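Local coordinates for cytoplasmic protein (Cryptococcus neoformans var. grubii serotype A, PDB 7LPO) that probably hydrolyses steryl beta-glucosides, as a fungal sterylglucosidase of glycoside hydrolase family 5, at residues L36-G40 against C565-A569; A84-A89 against K130-F136; L99-F103 against Y123-L128; D260-W266 against H420-F426. One frame throughout, in Å; residues are numbered along the deposited sequence.

Interaction 1: L36-G40 against C565-A569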
loop_
_atom_site.group_PDB
_atom_site.type_symbol
_atom_site.label_atom_id
_atom_site.label_comp_id
_atom_site.label_asym_id
_atom_site.label_seq_id
_atom_site.Cartn_x
_atom_site.Cartn_y
_atom_site.Cartn_z
ATOM N N LEU A 36 2.699 20.946 -8.070
ATOM C CA LEU A 36 3.043 20.458 -6.742
ATOM C C LEU A 36 3.546 19.023 -6.813
ATOM O O LEU A 36 3.054 18.219 -7.612
ATOM C CB LEU A 36 1.835 20.522 -5.809
ATOM C CG LEU A 36 1.150 21.880 -5.679
ATOM C CD1 LEU A 36 -0.092 21.772 -4.816
ATOM C CD2 LEU A 36 2.107 22.923 -5.121
ATOM N N VAL A 37 4.529 18.709 -5.970
ATOM C CA VAL A 37 5.005 17.344 -5.784
ATOM C C VAL A 37 4.745 16.961 -4.335
ATOM O O VAL A 37 5.208 17.648 -3.415
ATOM C CB VAL A 37 6.493 17.190 -6.130
ATOM C CG1 VAL A 37 6.974 15.765 -5.779
ATOM C CG2 VAL A 37 6.743 17.495 -7.602
ATOM N N LEU A 38 3.999 15.874 -4.135
ATOM C CA LEU A 38 3.622 15.413 -2.806
ATOM C C LEU A 38 4.419 14.162 -2.472
ATOM O O LEU A 38 4.335 13.155 -3.185
ATOM C CB LEU A 38 2.123 15.126 -2.719
ATOM C CG LEU A 38 1.211 16.330 -2.950
ATOM C CD1 LEU A 38 -0.241 15.841 -2.983
ATOM C CD2 LEU A 38 1.403 17.397 -1.882
ATOM N N ARG A 39 5.166 14.222 -1.374
ATOM C CA ARG A 39 6.028 13.133 -0.958
ATOM C C ARG A 39 5.921 12.957 0.543
ATOM O O ARG A 39 5.923 13.932 1.301
ATOM C CB ARG A 39 7.480 13.392 -1.367
ATOM C CG ARG A 39 7.699 13.107 -2.839
ATOM C CD ARG A 39 9.116 13.432 -3.308
ATOM N NE ARG A 39 9.213 13.121 -4.726
ATOM C CZ ARG A 39 10.333 13.115 -5.435
ATOM N NH1 ARG A 39 11.491 13.410 -4.860
ATOM N NH2 ARG A 39 10.282 12.800 -6.729
ATOM N N GLY A 40 5.839 11.702 0.963
ATOM C CA GLY A 40 5.691 11.414 2.364
ATOM C C GLY A 40 5.747 9.932 2.650
ATOM O O GLY A 40 6.483 9.199 1.982
ATOM N N CYS A 565 9.656 12.235 -11.927
ATOM C CA CYS A 565 9.276 13.330 -11.028
ATOM C C CYS A 565 7.957 13.035 -10.309
ATOM O O CYS A 565 7.020 13.837 -10.309
ATOM C CB CYS A 565 9.199 14.654 -11.798
ATOM S SG CYS A 565 10.796 15.250 -12.442
ATOM N N LEU A 566 7.909 11.886 -9.646
ATOM C CA LEU A 566 6.656 11.340 -9.152
ATOM C C LEU A 566 6.331 11.776 -7.726
ATOM O O LEU A 566 7.211 12.100 -6.921
ATOM C CB LEU A 566 6.693 9.811 -9.199
ATOM C CG LEU A 566 6.367 9.136 -10.529
ATOM C CD1 LEU A 566 6.844 7.685 -10.500
ATOM C CD2 LEU A 566 4.877 9.210 -10.812
ATOM N N ASN A 567 5.034 11.794 -7.437
ATOM C CA ASN A 567 4.537 11.820 -6.075
ATOM C C ASN A 567 4.620 10.413 -5.487
ATOM O O ASN A 567 4.502 9.411 -6.206
ATOM C CB ASN A 567 3.090 12.319 -6.048
ATOM C CG ASN A 567 2.894 13.604 -6.833
ATOM O OD1 ASN A 567 3.358 14.675 -6.439
ATOM N ND2 ASN A 567 2.197 13.502 -7.951
ATOM N N TYR A 568 4.833 10.327 -4.174
ATOM C CA TYR A 568 4.839 8.989 -3.597
ATOM C C TYR A 568 4.727 9.017 -2.083
ATOM O O TYR A 568 4.954 10.039 -1.435
ATOM C CB TYR A 568 6.097 8.210 -4.001
ATOM C CG TYR A 568 7.419 8.857 -3.622
ATOM C CD1 TYR A 568 7.902 8.793 -2.323
ATOM C CD2 TYR A 568 8.188 9.513 -4.564
ATOM C CE1 TYR A 568 9.107 9.366 -1.976
ATOM C CE2 TYR A 568 9.411 10.083 -4.224
ATOM C CZ TYR A 568 9.856 10.007 -2.931
ATOM O OH TYR A 568 11.059 10.578 -2.592
ATOM N N ALA A 569 4.354 7.857 -1.542
ATOM C CA ALA A 569 4.262 7.611 -0.109
ATOM C C ALA A 569 5.090 6.368 0.186
ATOM O O ALA A 569 4.756 5.269 -0.271
ATOM C CB ALA A 569 2.809 7.425 0.339
HETATM O O HOH W 1 2.204 16.177 -9.482
#
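R39 and Y568 lie side by side on one face of two parallel strands, and their side chains make the densest part of this contact. With CG, CD and NE in an extended line, the R39 chain runs across the Y568 ring: CG sits over its face, 3.8 Å from the ring centroid, and Y568 CE2 lies over one face of the guanidinium, toward its rim, with the two planes 33° apart. NE and NH2 of R39 both turn edge-on to a single acceptor, L566 O. NE lies 3.1 Å from L566 O almost in line with its C=O bond, and NH2 reaches L566 O at 3.2 Å through a lone pair. This pairing, with the salt bridge from NH2 to D561, fixes the rotation of a buried charged group. The backbones are joined by Y568 N to L38 O and by G40 N to Y568 O, both 3.0 Å.

Before L38 O the backbones no longer bond directly, and N567 OD1 takes the place of a backbone acceptor: N567 CG lies beside its own N (chi1 -50°), which brings OD1 to L38 N at 2.7 Å in a nearly straight bond. The looser end is at L36. N567 ND2, also bonded to T517 O, reaches L36 O through a water, and the partly exposed L36 side chain leads away from 565-569. Strands 35-43 and 567-570 are the first and last of a (beta/alpha)8 barrel, so their parallel pairing closes a TIM barrel, as in other family 5 glycoside hydrolases.

Interaction 2: A84-A89 against K130-F136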
loop_
_atom_site.group_PDB
_atom_site.type_symbol
_atom_site.label_atom_id
_atom_site.label_comp_id
_atom_site.label_asym_id
_atom_site.label_seq_id
_atom_site.Cartn_x
_atom_site.Cartn_y
_atom_site.Cartn_z
ATOM N N ALA A 84 3.114 12.037 19.883
ATOM C CA ALA A 84 2.568 12.200 18.538
ATOM C C ALA A 84 3.199 13.383 17.812
ATOM O O ALA A 84 3.480 13.304 16.609
ATOM C CB ALA A 84 1.049 12.361 18.603
ATOM N N ASP A 85 3.418 14.493 18.518
ATOM C CA ASP A 85 3.976 15.673 17.868
ATOM C C ASP A 85 5.430 15.462 17.467
ATOM O O ASP A 85 5.891 16.061 16.492
ATOM C CB ASP A 85 3.861 16.888 18.787
ATOM C CG ASP A 85 2.423 17.319 19.001
ATOM O OD1 ASP A 85 1.843 17.911 18.068
ATOM O OD2 ASP A 85 1.864 17.044 20.090
ATOM N N LEU A 86 6.172 14.646 18.216
ATOM C CA LEU A 86 7.571 14.415 17.879
ATOM C C LEU A 86 7.698 13.629 16.580
ATOM O O LEU A 86 8.573 13.917 15.759
ATOM C CB LEU A 86 8.262 13.683 19.024
ATOM C CG LEU A 86 9.787 13.641 18.964
ATOM C CD1 LEU A 86 10.393 15.016 18.723
ATOM C CD2 LEU A 86 10.352 13.037 20.259
ATOM N N HIS A 87 6.821 12.644 16.368
ATOM C CA HIS A 87 6.861 11.876 15.129
ATOM C C HIS A 87 6.518 12.749 13.930
ATOM O O HIS A 87 7.206 12.708 12.903
ATOM C CB HIS A 87 5.903 10.698 15.219
ATOM C CG HIS A 87 6.356 9.626 16.157
ATOM N ND1 HIS A 87 7.529 8.929 15.981
ATOM C CD2 HIS A 87 5.788 9.131 17.280
ATOM C CE1 HIS A 87 7.666 8.048 16.953
ATOM N NE2 HIS A 87 6.618 8.142 17.751
ATOM N N LEU A 88 5.456 13.551 14.038
ATOM C CA LEU A 88 5.087 14.420 12.927
ATOM C C LEU A 88 6.167 15.465 12.678
ATOM O O LEU A 88 6.461 15.801 11.527
ATOM C CB LEU A 88 3.736 15.085 13.194
ATOM C CG LEU A 88 2.544 14.126 13.283
ATOM C CD1 LEU A 88 1.288 14.820 13.820
ATOM C CD2 LEU A 88 2.230 13.504 11.928
ATOM N N ALA A 89 6.776 15.987 13.742
ATOM C CA ALA A 89 7.876 16.927 13.569
ATOM C C ALA A 89 9.001 16.292 12.770
ATOM O O ALA A 89 9.560 16.915 11.861
ATOM C CB ALA A 89 8.391 17.394 14.930
ATOM N N LYS A 130 -4.089 16.916 14.166
ATOM C CA LYS A 130 -2.671 17.179 14.398
ATOM C C LYS A 130 -1.881 17.167 13.094
ATOM O O LYS A 130 -0.970 17.983 12.909
ATOM C CB LYS A 130 -2.094 16.160 15.377
ATOM C CG LYS A 130 -2.440 16.450 16.824
ATOM C CD LYS A 130 -1.602 15.623 17.786
ATOM C CE LYS A 130 -1.527 16.281 19.157
ATOM N NZ LYS A 130 -0.893 17.632 19.102
ATOM N N CYS A 131 -2.200 16.249 12.176
ATOM C CA CYS A 131 -1.559 16.289 10.863
ATOM C C CYS A 131 -1.777 17.641 10.197
ATOM O O CYS A 131 -0.863 18.195 9.577
ATOM C CB CYS A 131 -2.090 15.169 9.972
ATOM S SG CYS A 131 -1.767 13.510 10.630
ATOM N N LYS A 132 -2.981 18.197 10.327
ATOM C CA LYS A 132 -3.264 19.494 9.720
ATOM C C LYS A 132 -2.457 20.602 10.384
ATOM O O LYS A 132 -1.924 21.484 9.702
ATOM C CB LYS A 132 -4.758 19.790 9.809
ATOM C CG LYS A 132 -5.194 21.070 9.118
ATOM C CD LYS A 132 -6.667 21.335 9.388
ATOM C CE LYS A 132 -7.085 22.702 8.875
ATOM N NZ LYS A 132 -8.223 23.236 9.680
ATOM N N GLU A 133 -2.354 20.570 11.713
ATOM C CA GLU A 133 -1.558 21.569 12.416
ATOM C C GLU A 133 -0.116 21.564 11.927
ATOM O O GLU A 133 0.523 22.619 11.849
ATOM C CB GLU A 133 -1.605 21.316 13.923
ATOM C CG GLU A 133 -2.872 21.802 14.598
ATOM C CD GLU A 133 -3.130 21.103 15.923
ATOM O OE1 GLU A 133 -4.297 20.721 16.182
ATOM O OE2 GLU A 133 -2.165 20.929 16.703
ATOM N N TRP A 134 0.415 20.393 11.592
ATOM C CA TRP A 134 1.785 20.288 11.106
ATOM C C TRP A 134 1.910 20.496 9.603
ATOM O O TRP A 134 3.013 20.375 9.066
ATOM C CB TRP A 134 2.367 18.927 11.484
ATOM C CG TRP A 134 2.783 18.855 12.912
ATOM C CD1 TRP A 134 2.056 18.358 13.947
ATOM C CD2 TRP A 134 4.027 19.300 13.469
ATOM N NE1 TRP A 134 2.766 18.469 15.120
ATOM C CE2 TRP A 134 3.983 19.035 14.850
ATOM C CE3 TRP A 134 5.175 19.888 12.933
ATOM C CZ2 TRP A 134 5.036 19.349 15.703
ATOM C CZ3 TRP A 134 6.220 20.190 13.779
ATOM C CH2 TRP A 134 6.144 19.924 15.149
ATOM N N GLY A 135 0.817 20.789 8.910
ATOM C CA GLY A 135 0.891 21.142 7.509
ATOM C C GLY A 135 0.905 19.992 6.533
ATOM O O GLY A 135 1.364 20.174 5.400
ATOM N N PHE A 136 0.392 18.831 6.912
ATOM C CA PHE A 136 0.366 17.682 6.023
ATOM C C PHE A 136 -0.885 17.678 5.155
ATOM O O PHE A 136 -1.968 18.062 5.602
ATOM C CB PHE A 136 0.420 16.377 6.823
ATOM C CG PHE A 136 1.763 16.076 7.378
ATOM C CD1 PHE A 136 2.766 15.605 6.555
ATOM C CD2 PHE A 136 2.034 16.282 8.721
ATOM C CE1 PHE A 136 4.019 15.350 7.054
ATOM C CE2 PHE A 136 3.278 16.020 9.228
ATOM C CZ PHE A 136 4.279 15.553 8.391
#
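L88 is the apolar hub between helix 83-93 and the end of helix 118-133 with the residues that follow it; W134, C131 and F136 gather round it. Its CB sits over the five-membered ring of W134, 3.9 Å from the centroid and 14° off the normal, while its branches part: CD1 touches W134 CD1 at 3.6 Å, and CD2 goes deeper to F136 CE2 at 3.8 Å and, more loosely, to C131 SG. A89 extends the packing along the same face of the indole, its CB 3.4 Å from W134 CH2. The F136 ring turns an edge to L88 O and makes a cation-pi contact with K92.

Outward from L88 the contact becomes polar. W134 NE1 points in the plane of its ring at D85 OD1, 3.1 Å away in an almost straight bond (170°) that falls on the anti lone pair of OD1. K130 bends at its last torsion (chi4 -61°) to bring NZ to the syn side of D85 OD1 at 2.9 Å; a weak bond to OD2 completes the salt bridge. One donor on each lone pair of OD1 thus holds the carboxylate at the partly exposed edge. G135, with positive phi, ends helix 118-133 in a Schellman motif just past W134. Helices 83-93 and 118-133 precede and follow strand 98-104 and pack as successive outer helices of a TIM barrel.

Interaction 3: L99-F103 against Y123-L128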
loop_
_atom_site.group_PDB
_atom_site.type_symbol
_atom_site.label_atom_id
_atom_site.label_comp_id
_atom_site.label_asym_id
_atom_site.label_seq_id
_atom_site.Cartn_x
_atom_site.Cartn_y
_atom_site.Cartn_z
ATOM N N LEU A 99 0.835 12.259 3.793
ATOM C CA LEU A 99 0.628 11.071 4.606
ATOM C C LEU A 99 -0.476 10.261 3.955
ATOM O O LEU A 99 -1.529 10.815 3.634
ATOM C CB LEU A 99 0.236 11.421 6.045
ATOM C CG LEU A 99 1.226 12.243 6.861
ATOM C CD1 LEU A 99 0.545 12.732 8.125
ATOM C CD2 LEU A 99 2.464 11.444 7.188
ATOM N N ARG A 100 -0.215 8.975 3.715
ATOM C CA ARG A 100 -1.250 8.018 3.350
ATOM C C ARG A 100 -1.711 7.388 4.655
ATOM O O ARG A 100 -0.934 6.697 5.323
ATOM C CB ARG A 100 -0.716 6.979 2.372
ATOM C CG ARG A 100 -1.774 5.993 1.895
ATOM C CD ARG A 100 -1.285 5.287 0.665
ATOM N NE ARG A 100 -2.183 4.242 0.189
ATOM C CZ ARG A 100 -2.028 2.946 0.439
ATOM N NH1 ARG A 100 -1.021 2.514 1.197
ATOM N NH2 ARG A 100 -2.885 2.076 -0.074
ATOM N N TYR A 101 -2.951 7.673 5.051
ATOM C CA TYR A 101 -3.418 7.330 6.387
ATOM C C TYR A 101 -4.097 5.969 6.371
ATOM O O TYR A 101 -5.113 5.785 5.699
ATOM C CB TYR A 101 -4.370 8.396 6.930
ATOM C CG TYR A 101 -4.710 8.118 8.368
ATOM C CD1 TYR A 101 -5.729 7.233 8.701
ATOM C CD2 TYR A 101 -3.972 8.692 9.401
ATOM C CE1 TYR A 101 -6.024 6.947 10.028
ATOM C CE2 TYR A 101 -4.266 8.413 10.732
ATOM C CZ TYR A 101 -5.294 7.542 11.033
ATOM O OH TYR A 101 -5.581 7.250 12.351
ATOM N N VAL A 102 -3.564 5.042 7.156
ATOM C CA VAL A 102 -3.989 3.647 7.141
ATOM C C VAL A 102 -5.050 3.415 8.211
ATOM O O VAL A 102 -4.837 3.728 9.387
ATOM C CB VAL A 102 -2.783 2.717 7.362
ATOM C CG1 VAL A 102 -3.227 1.272 7.449
ATOM C CG2 VAL A 102 -1.745 2.899 6.265
ATOM N N PHE A 103 -6.193 2.861 7.802
ATOM C CA PHE A 103 -7.211 2.373 8.722
ATOM C C PHE A 103 -7.785 1.083 8.151
ATOM O O PHE A 103 -7.714 0.827 6.948
ATOM C CB PHE A 103 -8.327 3.406 8.967
ATOM C CG PHE A 103 -9.196 3.654 7.776
ATOM C CD1 PHE A 103 -8.817 4.568 6.807
ATOM C CD2 PHE A 103 -10.383 2.973 7.617
ATOM C CE1 PHE A 103 -9.602 4.803 5.702
ATOM C CE2 PHE A 103 -11.182 3.202 6.513
ATOM C CZ PHE A 103 -10.791 4.120 5.554
ATOM N N TYR A 123 -11.051 9.196 17.235
ATOM C CA TYR A 123 -9.604 9.154 17.392
ATOM C C TYR A 123 -8.913 9.513 16.081
ATOM O O TYR A 123 -7.974 10.319 16.061
ATOM C CB TYR A 123 -9.145 7.777 17.871
ATOM C CG TYR A 123 -7.671 7.565 17.612
ATOM C CD1 TYR A 123 -6.718 8.072 18.484
ATOM C CD2 TYR A 123 -7.229 6.896 16.471
ATOM C CE1 TYR A 123 -5.367 7.903 18.243
ATOM C CE2 TYR A 123 -5.875 6.721 16.221
ATOM C CZ TYR A 123 -4.951 7.224 17.114
ATOM O OH TYR A 123 -3.604 7.060 16.878
ATOM N N ILE A 124 -9.361 8.913 14.970
ATOM C CA ILE A 124 -8.773 9.224 13.668
ATOM C C ILE A 124 -8.888 10.714 13.379
ATOM O O ILE A 124 -7.946 11.339 12.880
ATOM C CB ILE A 124 -9.437 8.395 12.554
ATOM C CG1 ILE A 124 -9.006 6.929 12.627
ATOM C CG2 ILE A 124 -9.081 8.967 11.203
ATOM C CD1 ILE A 124 -9.858 6.000 11.779
ATOM N N ILE A 125 -10.046 11.302 13.675
ATOM C CA ILE A 125 -10.246 12.729 13.442
ATOM C C ILE A 125 -9.246 13.546 14.247
ATOM O O ILE A 125 -8.675 14.521 13.748
ATOM C CB ILE A 125 -11.700 13.119 13.772
ATOM C CG1 ILE A 125 -12.601 12.730 12.600
ATOM C CG2 ILE A 125 -11.801 14.598 14.102
ATOM C CD1 ILE A 125 -14.073 12.674 12.946
ATOM N N ALA A 126 -9.022 13.162 15.506
ATOM C CA ALA A 126 -8.037 13.851 16.331
ATOM C C ALA A 126 -6.642 13.735 15.732
ATOM O O ALA A 126 -5.881 14.708 15.716
ATOM C CB ALA A 126 -8.051 13.275 17.750
ATOM N N VAL A 127 -6.278 12.546 15.249
ATOM C CA VAL A 127 -4.993 12.386 14.571
ATOM C C VAL A 127 -4.932 13.271 13.335
ATOM O O VAL A 127 -3.939 13.960 13.092
ATOM C CB VAL A 127 -4.750 10.909 14.213
ATOM C CG1 VAL A 127 -3.484 10.767 13.366
ATOM C CG2 VAL A 127 -4.665 10.069 15.472
ATOM N N LEU A 128 -6.004 13.286 12.544
ATOM C CA LEU A 128 -6.011 14.126 11.350
ATOM C C LEU A 128 -5.849 15.600 11.707
ATOM O O LEU A 128 -5.187 16.349 10.983
ATOM C CB LEU A 128 -7.298 13.900 10.559
ATOM C CG LEU A 128 -7.429 12.495 9.981
ATOM C CD1 LEU A 128 -8.776 12.303 9.297
ATOM C CD2 LEU A 128 -6.268 12.204 9.012
#
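Y101 extends toward I124 and V127 because its CG stands opposite its own backbone N (chi1 -173°), which carries the phenol outward to the helix. I124 answers with CG1 beside its backbone N (chi1 -73°), so that both of its branches border the far end of the ring: CG2 lies 3.8 Å from Y101 CE1, and CG1 approaches Y101 OH to 3.5 Å. At the other carbon ortho to the hydroxyl, Y101 CE2, V127 CG1 comes to 3.6 Å, near the ring plane. L128 CD2 comes more distantly to Y101 CD2, nearer the strand, and Y123 CE2 is 3.9 Å from Y101 OH. The phenol is thus wedged between side chains from successive turns of the helix; the contact is van der Waals packing, without a polar bond between the segments. F103 adds a lighter touch, its CB 4.1 Å from I124 CD1; the hydroxyl of Y123 is bonded elsewhere, to L77 O.

Strand 99-103 and helix 123-128 run nearly antiparallel (167°), their axes 11.2 Å apart, as expected for a barrel strand and the outer helix that returns along it. On the strand's other side R100 is salt-bridged to D267 and E521. Y101 also touches M140 of strand 137-143, and F103 and L128 reach helix 232-254 and strand 263-267, further along the barrel wall.

Interaction 4: D260-W266 against H420-F426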
loop_
_atom_site.group_PDB
_atom_site.type_symbol
_atom_site.label_atom_id
_atom_site.label_comp_id
_atom_site.label_asym_id
_atom_site.label_seq_id
_atom_site.Cartn_x
_atom_site.Cartn_y
_atom_site.Cartn_z
ATOM N N ASP A 260 -10.193 18.713 2.131
ATOM C CA ASP A 260 -9.572 19.454 1.035
ATOM C C ASP A 260 -8.334 20.238 1.457
ATOM O O ASP A 260 -7.330 20.239 0.735
ATOM C CB ASP A 260 -10.610 20.379 0.386
ATOM C CG ASP A 260 -11.826 19.614 -0.113
ATOM O OD1 ASP A 260 -11.629 18.510 -0.671
ATOM O OD2 ASP A 260 -12.972 20.098 0.066
ATOM N N GLU A 261 -8.384 20.897 2.615
ATOM C CA GLU A 261 -7.197 21.565 3.129
ATOM C C GLU A 261 -6.190 20.555 3.662
ATOM O O GLU A 261 -4.976 20.731 3.502
ATOM C CB GLU A 261 -7.585 22.558 4.221
ATOM C CG GLU A 261 -6.394 23.258 4.870
ATOM C CD GLU A 261 -6.805 24.399 5.794
ATOM O OE1 GLU A 261 -8.018 24.540 6.089
ATOM O OE2 GLU A 261 -5.910 25.154 6.229
ATOM N N CYS A 262 -6.672 19.497 4.314
ATOM C CA CYS A 262 -5.798 18.438 4.811
ATOM C C CYS A 262 -6.108 17.120 4.116
ATOM O O CYS A 262 -5.262 16.612 3.372
ATOM C CB CYS A 262 -5.937 18.316 6.328
ATOM S SG CYS A 262 -5.019 16.939 7.033
ATOM N N VAL A 263 -7.300 16.560 4.321
ATOM C CA VAL A 263 -7.703 15.303 3.699
ATOM C C VAL A 263 -8.110 15.632 2.268
ATOM O O VAL A 263 -9.191 16.160 2.027
ATOM C CB VAL A 263 -8.838 14.626 4.469
ATOM C CG1 VAL A 263 -9.304 13.377 3.732
ATOM C CG2 VAL A 263 -8.388 14.303 5.883
ATOM N N ILE A 264 -7.243 15.329 1.308
ATOM C CA ILE A 264 -7.513 15.740 -0.062
ATOM C C ILE A 264 -8.268 14.698 -0.873
ATOM O O ILE A 264 -8.818 15.035 -1.928
ATOM C CB ILE A 264 -6.200 16.106 -0.774
ATOM C CG1 ILE A 264 -5.288 14.886 -0.924
ATOM C CG2 ILE A 264 -5.482 17.203 -0.004
ATOM C CD1 ILE A 264 -3.964 15.192 -1.676
ATOM N N GLY A 265 -8.316 13.452 -0.422
ATOM C CA GLY A 265 -8.990 12.427 -1.198
ATOM C C GLY A 265 -8.923 11.080 -0.512
ATOM O O GLY A 265 -8.402 10.939 0.601
ATOM N N TRP A 266 -9.448 10.079 -1.215
ATOM C CA TRP A 266 -9.578 8.733 -0.684
ATOM C C TRP A 266 -9.016 7.738 -1.686
ATOM O O TRP A 266 -9.326 7.810 -2.880
ATOM C CB TRP A 266 -11.046 8.404 -0.364
ATOM C CG TRP A 266 -11.616 9.286 0.702
ATOM C CD1 TRP A 266 -11.947 10.599 0.579
ATOM C CD2 TRP A 266 -11.912 8.921 2.052
ATOM N NE1 TRP A 266 -12.429 11.078 1.765
ATOM C CE2 TRP A 266 -12.420 10.068 2.690
ATOM C CE3 TRP A 266 -11.805 7.736 2.779
ATOM C CZ2 TRP A 266 -12.802 10.072 4.021
ATOM C CZ3 TRP A 266 -12.180 7.736 4.101
ATOM C CH2 TRP A 266 -12.683 8.895 4.710
ATOM N N HIS A 420 -17.769 13.632 0.800
ATOM C CA HIS A 420 -16.597 14.460 0.528
ATOM C C HIS A 420 -16.742 14.933 -0.912
ATOM O O HIS A 420 -16.180 14.331 -1.839
ATOM C CB HIS A 420 -15.308 13.677 0.769
ATOM C CG HIS A 420 -14.073 14.515 0.716
ATOM N ND1 HIS A 420 -12.831 14.029 1.063
ATOM C CD2 HIS A 420 -13.883 15.797 0.326
ATOM C CE1 HIS A 420 -11.928 14.978 0.889
ATOM N NE2 HIS A 420 -12.543 16.063 0.455
ATOM N N PRO A 421 -17.504 16.010 -1.136
ATOM C CA PRO A 421 -17.845 16.393 -2.517
ATOM C C PRO A 421 -16.652 16.701 -3.395
ATOM O O PRO A 421 -16.719 16.438 -4.600
ATOM C CB PRO A 421 -18.726 17.638 -2.334
ATOM C CG PRO A 421 -19.299 17.510 -0.961
ATOM C CD PRO A 421 -18.261 16.788 -0.136
ATOM N N GLU A 422 -15.581 17.276 -2.849
ATOM C CA GLU A 422 -14.400 17.633 -3.627
ATOM C C GLU A 422 -13.302 16.575 -3.551
ATOM O O GLU A 422 -12.133 16.877 -3.826
ATOM C CB GLU A 422 -13.843 18.976 -3.153
ATOM C CG GLU A 422 -14.811 20.135 -3.241
ATOM C CD GLU A 422 -15.126 20.520 -4.669
ATOM O OE1 GLU A 422 -14.518 19.944 -5.599
ATOM O OE2 GLU A 422 -15.996 21.393 -4.862
ATOM N N SER A 423 -13.649 15.346 -3.186
ATOM C CA SER A 423 -12.628 14.335 -2.968
ATOM C C SER A 423 -11.894 14.001 -4.257
ATOM O O SER A 423 -12.497 13.829 -5.321
ATOM C CB SER A 423 -13.243 13.061 -2.392
ATOM O OG SER A 423 -12.256 12.044 -2.292
ATOM N N ILE A 424 -10.578 13.895 -4.150
ATOM C CA ILE A 424 -9.780 13.288 -5.204
ATOM C C ILE A 424 -9.930 11.778 -5.098
ATOM O O ILE A 424 -9.777 11.202 -4.016
ATOM C CB ILE A 424 -8.308 13.719 -5.091
ATOM C CG1 ILE A 424 -8.179 15.229 -5.330
ATOM C CG2 ILE A 424 -7.463 12.971 -6.097
ATOM C CD1 ILE A 424 -6.814 15.797 -4.990
ATOM N N HIS A 425 -10.262 11.137 -6.215
ATOM C CA HIS A 425 -10.280 9.683 -6.286
ATOM C C HIS A 425 -8.871 9.183 -6.581
ATOM O O HIS A 425 -8.343 9.388 -7.684
ATOM C CB HIS A 425 -11.250 9.215 -7.361
ATOM C CG HIS A 425 -12.684 9.395 -6.992
ATOM N ND1 HIS A 425 -13.140 9.255 -5.700
ATOM C CD2 HIS A 425 -13.763 9.714 -7.744
ATOM C CE1 HIS A 425 -14.443 9.471 -5.673
ATOM N NE2 HIS A 425 -14.846 9.750 -6.900
ATOM N N PHE A 426 -8.249 8.555 -5.585
ATOM C CA PHE A 426 -6.966 7.895 -5.763
ATOM C C PHE A 426 -7.253 6.473 -6.213
ATOM O O PHE A 426 -7.736 5.646 -5.428
ATOM C CB PHE A 426 -6.144 7.947 -4.483
ATOM C CG PHE A 426 -5.610 9.325 -4.167
ATOM C CD1 PHE A 426 -4.398 9.741 -4.670
ATOM C CD2 PHE A 426 -6.339 10.205 -3.380
ATOM C CE1 PHE A 426 -3.911 10.995 -4.390
ATOM C CE2 PHE A 426 -5.853 11.469 -3.079
ATOM C CZ PHE A 426 -4.639 11.864 -3.584
HETATM O O HOH W 2 -15.202 18.640 -0.131
HETATM O O HOH W 3 -11.937 7.212 -3.912
#
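H420 stands between D260 and W266 with a ring nitrogen turned to each. H420 carries its CG opposite its backbone N (chi1 -171°), which extends the imidazole toward 260-266. Its ND1 accepts W266 NE1 at 3.1 Å in the planes of both rings, although the two rings are turned 78° apart and meet rim to rim. H420 NE2 donates to D260 OD1 at 2.8 Å, arriving from above the carboxylate plane, 50° out of it. CE1 between the two nitrogens lies 3.2 Å from V263 O. This chain of bonds runs from indole to imidazole to carboxylate and sets the rotation of the histidine; it probably fixes NE2 as the protonated nitrogen. D260 OD2 continues through a water to E422 N, while the other edge neighbour of the indole is S423 OG, 3.2 Å from W266 CD1.

F426 is set differently: its edge meets G265 CA and I264 CD1, the latter 3.9 Å from F426 CZ, while I424 CG2, of the same strand, lies over one face, and the ring also stacks with F139. G265, without a side chain, allows I424 O and the F426 ring to close in, and its CA is 4.2 Å from that of I424. The backbones are linked by I424 N to I264 O, W266 N to I424 O and F426 N to W266 O, and a second water joins W266 O to H425 ND1. Strands 263-267 and 424-427 are thereby paired in parallel as consecutive strands of a TIM barrel, with H420, after helix 400-419, tied to the loop before the earlier strand.

How the interactions relate
Interactions 1, 3 and 4 involve strands of one barrel: 567-570, 35-43 and 98-104 are neighbours, and 137-143 separates them from 263-267 and 424-427. Across the interior, interactions 1 and 4 touch where L38 CD1 lies 4.0 Å from I264 CD1, and A569 CB, 4.1 Å from R100 CB, joins interactions 1 and 3. Interactions 2 and 3 share helix 118-133 and have centres about 11 Å apart; L99 CD1 is 3.5 Å from C131 SG. L128 CD1 packs 4.0 Å from V263 CG2, linking interaction 3 to interaction 4. Family 5 enzymes hold their active sites at the C-terminal ends of the barrel strands; R100 of interaction 3 reaches E521 and D267.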